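Local atomic coordinates of tRNA (guanine(6)-N2)-methyltransferase (Thermus thermophilus, PDB entry 3TMA), a protein that transfers a methyl group from S-adenosyl-L-methionine to N2 of the guanosine at position 6 of tRNA(Phe). Residues E31-E36 with H335-E340. Numbering follows the deposited sequence.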
ATOM      1  N   GLU A  31      -1.121  -6.847  -5.813  1.00 27.56           N
ATOM      2  CA  GLU A  31      -1.445  -8.151  -5.147  1.00 26.72           C
ATOM      3  C   GLU A  31      -0.288  -9.131  -5.160  1.00 27.55           C
ATOM      4  O   GLU A  31      -0.053  -9.816  -4.157  1.00 26.68           O
ATOM      5  CB  GLU A  31      -2.642  -8.835  -5.827  1.00 28.56           C
ATOM      6  CG  GLU A  31      -3.898  -7.990  -5.842  1.00 32.49           C
ATOM      7  CD  GLU A  31      -3.926  -6.989  -7.037  1.00 34.58           C
ATOM      8  OE1 GLU A  31      -3.003  -7.002  -7.889  1.00 34.95           O
ATOM      9  OE2 GLU A  31      -4.870  -6.188  -7.101  1.00 34.37           O
ATOM     10  N   ASP A  32       0.388  -9.258  -6.314  1.00 27.98           N
ATOM     11  CA  ASP A  32       1.489 -10.195  -6.432  1.00 29.57           C
ATOM     12  C   ASP A  32       2.618  -9.909  -5.443  1.00 30.67           C
ATOM     13  O   ASP A  32       3.170 -10.838  -4.855  1.00 31.97           O
ATOM     14  CB  ASP A  32       2.031 -10.309  -7.857  1.00 34.07           C
ATOM     15  CG  ASP A  32       2.435  -8.965  -8.464  1.00 40.43           C
ATOM     16  OD1 ASP A  32       2.250  -7.871  -7.834  1.00 42.76           O
ATOM     17  OD2 ASP A  32       2.918  -9.009  -9.613  1.00 46.13           O
ATOM     18  N   LEU A  33       2.937  -8.678  -5.177  1.00 28.94           N
ATOM     19  CA  LEU A  33       3.949  -8.276  -4.184  1.00 28.86           C
ATOM     20  C   LEU A  33       3.451  -8.523  -2.739  1.00 27.58           C
ATOM     21  O   LEU A  33       4.212  -8.932  -1.880  1.00 26.95           O
ATOM     22  CB  LEU A  33       4.316  -6.792  -4.355  1.00 27.77           C
ATOM     23  CG  LEU A  33       5.014  -6.334  -5.644  1.00 33.70           C
ATOM     24  CD1 LEU A  33       4.198  -6.775  -6.880  1.00 34.13           C
ATOM     25  CD2 LEU A  33       5.130  -4.819  -5.630  1.00 38.06           C
ATOM     26  N   LEU A  34       2.231  -8.193  -2.517  1.00 25.63           N
ATOM     27  CA  LEU A  34       1.676  -8.472  -1.198  1.00 25.16           C
ATOM     28  C   LEU A  34       1.678  -9.968  -0.934  1.00 25.65           C
ATOM     29  O   LEU A  34       1.976 -10.424   0.186  1.00 27.02           O
ATOM     30  CB  LEU A  34       0.237  -7.934  -1.128  1.00 23.40           C
ATOM     31  CG  LEU A  34      -0.459  -8.274   0.197  1.00 25.08           C
ATOM     32  CD1 LEU A  34       0.294  -7.691   1.392  1.00 28.78           C
ATOM     33  CD2 LEU A  34      -1.895  -7.757   0.166  1.00 25.98           C
ATOM     34  N   LEU A  35       1.371 -10.746  -1.966  1.00 25.96           N
ATOM     35  CA  LEU A  35       1.389 -12.201  -1.837  1.00 27.22           C
ATOM     36  C   LEU A  35       2.795 -12.720  -1.483  1.00 28.14           C
ATOM     37  O   LEU A  35       2.932 -13.581  -0.611  1.00 29.52           O
ATOM     38  CB  LEU A  35       0.881 -12.866  -3.123  1.00 27.03           C
ATOM     39  CG  LEU A  35       1.021 -14.374  -3.209  1.00 32.97           C
ATOM     40  CD1 LEU A  35       0.171 -15.021  -2.123  1.00 30.71           C
ATOM     41  CD2 LEU A  35       0.645 -14.891  -4.623  1.00 32.38           C
ATOM     42  N   GLU A  36       3.828 -12.144  -2.078  1.00 29.91           N
ATOM     43  CA  GLU A  36       5.209 -12.505  -1.707  1.00 32.07           C
ATOM     44  C   GLU A  36       5.546 -12.187  -0.250  1.00 33.04           C
ATOM     45  O   GLU A  36       6.227 -12.995   0.430  1.00 33.11           O
ATOM     46  CB  GLU A  36       6.237 -11.860  -2.641  1.00 31.71           C
ATOM     47  CG  GLU A  36       6.062 -12.342  -4.075  1.00 35.94           C
ATOM     48  CD  GLU A  36       6.813 -11.508  -5.126  1.00 44.60           C
ATOM     49  OE1 GLU A  36       7.692 -10.681  -4.776  1.00 41.64           O
ATOM     50  OE2 GLU A  36       6.498 -11.697  -6.327  1.00 47.55           O
ATOM     51  N   HIS A 335       9.784  -3.632 -17.223  1.00 32.52           N
ATOM     52  CA  HIS A 335       8.444  -3.982 -16.703  1.00 34.13           C
ATOM     53  C   HIS A 335       7.571  -2.741 -16.715  1.00 31.11           C
ATOM     54  O   HIS A 335       8.036  -1.636 -16.431  1.00 28.45           O
ATOM     55  CB  HIS A 335       8.498  -4.485 -15.211  1.00 33.87           C
ATOM     56  CG  HIS A 335       9.428  -5.644 -14.992  1.00 41.95           C
ATOM     57  ND1 HIS A 335       9.138  -6.931 -15.410  1.00 46.51           N
ATOM     58  CD2 HIS A 335      10.663  -5.702 -14.429  1.00 45.32           C
ATOM     59  CE1 HIS A 335      10.149  -7.731 -15.107  1.00 48.43           C
ATOM     60  NE2 HIS A 335      11.089  -7.012 -14.514  1.00 48.60           N
ATOM     61  N   ALA A 336       6.275  -2.953 -16.863  1.00 29.73           N
ATOM     62  CA  ALA A 336       5.324  -1.884 -16.701  1.00 29.38           C
ATOM     63  C   ALA A 336       4.091  -2.534 -16.084  1.00 31.47           C
ATOM     64  O   ALA A 336       3.755  -3.690 -16.424  1.00 31.39           O
ATOM     65  CB  ALA A 336       4.965  -1.258 -18.083  1.00 32.05           C
ATOM     66  N   ARG A 337       3.466  -1.845 -15.134  1.00 27.60           N
ATOM     67  CA  ARG A 337       2.191  -2.326 -14.629  1.00 29.60           C
ATOM     68  C   ARG A 337       1.307  -1.152 -14.259  1.00 28.49           C
ATOM     69  O   ARG A 337       1.789  -0.023 -14.042  1.00 28.71           O
ATOM     70  CB  ARG A 337       2.425  -3.201 -13.389  1.00 29.81           C
ATOM     71  CG  ARG A 337       2.984  -2.429 -12.192  1.00 31.92           C
ATOM     72  CD  ARG A 337       2.971  -3.310 -10.896  1.00 36.83           C
ATOM     73  NE  ARG A 337       3.786  -4.519 -11.061  1.00 31.70           N
ATOM     74  CZ  ARG A 337       3.572  -5.665 -10.393  1.00 41.76           C
ATOM     75  NH1 ARG A 337       4.324  -6.742 -10.627  1.00 34.27           N
ATOM     76  NH2 ARG A 337       2.600  -5.740  -9.491  1.00 36.65           N
ATOM     77  N   VAL A 338       0.020  -1.429 -14.110  1.00 27.64           N
ATOM     78  CA  VAL A 338      -0.930  -0.417 -13.735  1.00 29.21           C
ATOM     79  C   VAL A 338      -1.197  -0.555 -12.220  1.00 31.16           C
ATOM     80  O   VAL A 338      -1.341  -1.679 -11.708  1.00 30.90           O
ATOM     81  CB  VAL A 338      -2.233  -0.593 -14.512  1.00 31.52           C
ATOM     82  CG1 VAL A 338      -3.236   0.438 -14.041  1.00 31.48           C
ATOM     83  CG2 VAL A 338      -1.925  -0.416 -16.027  1.00 33.69           C
ATOM     84  N   VAL A 339      -1.280   0.560 -11.497  1.00 29.96           N
ATOM     85  CA  VAL A 339      -1.553   0.467 -10.023  1.00 33.06           C
ATOM     86  C   VAL A 339      -2.581   1.543  -9.676  1.00 36.23           C
ATOM     87  O   VAL A 339      -2.555   2.632 -10.287  1.00 35.70           O
ATOM     88  CB  VAL A 339      -0.262   0.696  -9.202  1.00 32.31           C
ATOM     89  CG1 VAL A 339      -0.569   0.742  -7.658  1.00 39.58           C
ATOM     90  CG2 VAL A 339       0.738  -0.454  -9.466  1.00 30.80           C
ATOM     91  N   GLU A 340      -3.496   1.253  -8.751  1.00 38.45           N
ATOM     92  CA  GLU A 340      -4.487   2.255  -8.370  1.00 42.24           C
ATOM     93  C   GLU A 340      -3.955   3.085  -7.233  1.00 46.39           C
ATOM     94  O   GLU A 340      -3.586   2.527  -6.193  1.00 50.42           O
ATOM     95  CB  GLU A 340      -5.844   1.650  -7.958  1.00 44.23           C
ATOM     96  CG  GLU A 340      -6.867   2.750  -7.429  1.00 50.50           C
ATOM     97  CD  GLU A 340      -6.712   3.108  -5.899  1.00 66.83           C
ATOM     98  OE1 GLU A 340      -5.864   2.504  -5.189  1.00 74.61           O
ATOM     99  OE2 GLU A 340      -7.446   3.988  -5.386  1.00 68.36           O
TER
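Arg337 reaches from the edge strand of the Rossmann-fold methyltransferase sheet to Asp32 in the first turn of helix 31-41, and a two-pronged, end-on salt bridge carries most of this contact. It joins the N-terminal part of the protein, whose helix lies against strand 55-59, to the methyltransferase sheet, where, walking along 335-340, His335 and then Arg337 pair through their backbones with Val350 and Val348 of strand 347-353. The CG of Arg337 lies between the backbone N and the carbonyl carbon, and the chain bends once, at CG-CD (chi3 60°), so that NH1 and NH2 each point at one carboxylate oxygen. NH2 meets Asp32 OD1 at 2.7 Å on the syn lone pair, nearly straight at 168° and almost in the guanidinium plane. NH1 reaches Asp32 OD2 at 2.9 Å, less straight and tilted from that plane, with the two planes 33° apart. Leu33 N makes a weak bond to the same OD1 that NH2 holds (2.9 Å from Leu33 N to Asp32 OD1), while Leu33 CD1 approaches the guanidinium obliquely, 3.2 Å from Arg337 NH2. NH2 also donates to the carbonyl oxygen of Gly29, just before the helix, so one nitrogen ties together the carboxylate and the approach to the helix, and both Leu33 and Arg337 pack on Leu198 of helix 189-198, a methyltransferase helix. Beyond the strand end, Val339 touches Leu30 and the backbone of Glu340 bonds with Pro28, along the loop that leads into helix 31-41, while Glu340 OE2 accepts a hydrogen bond from Gly343 N.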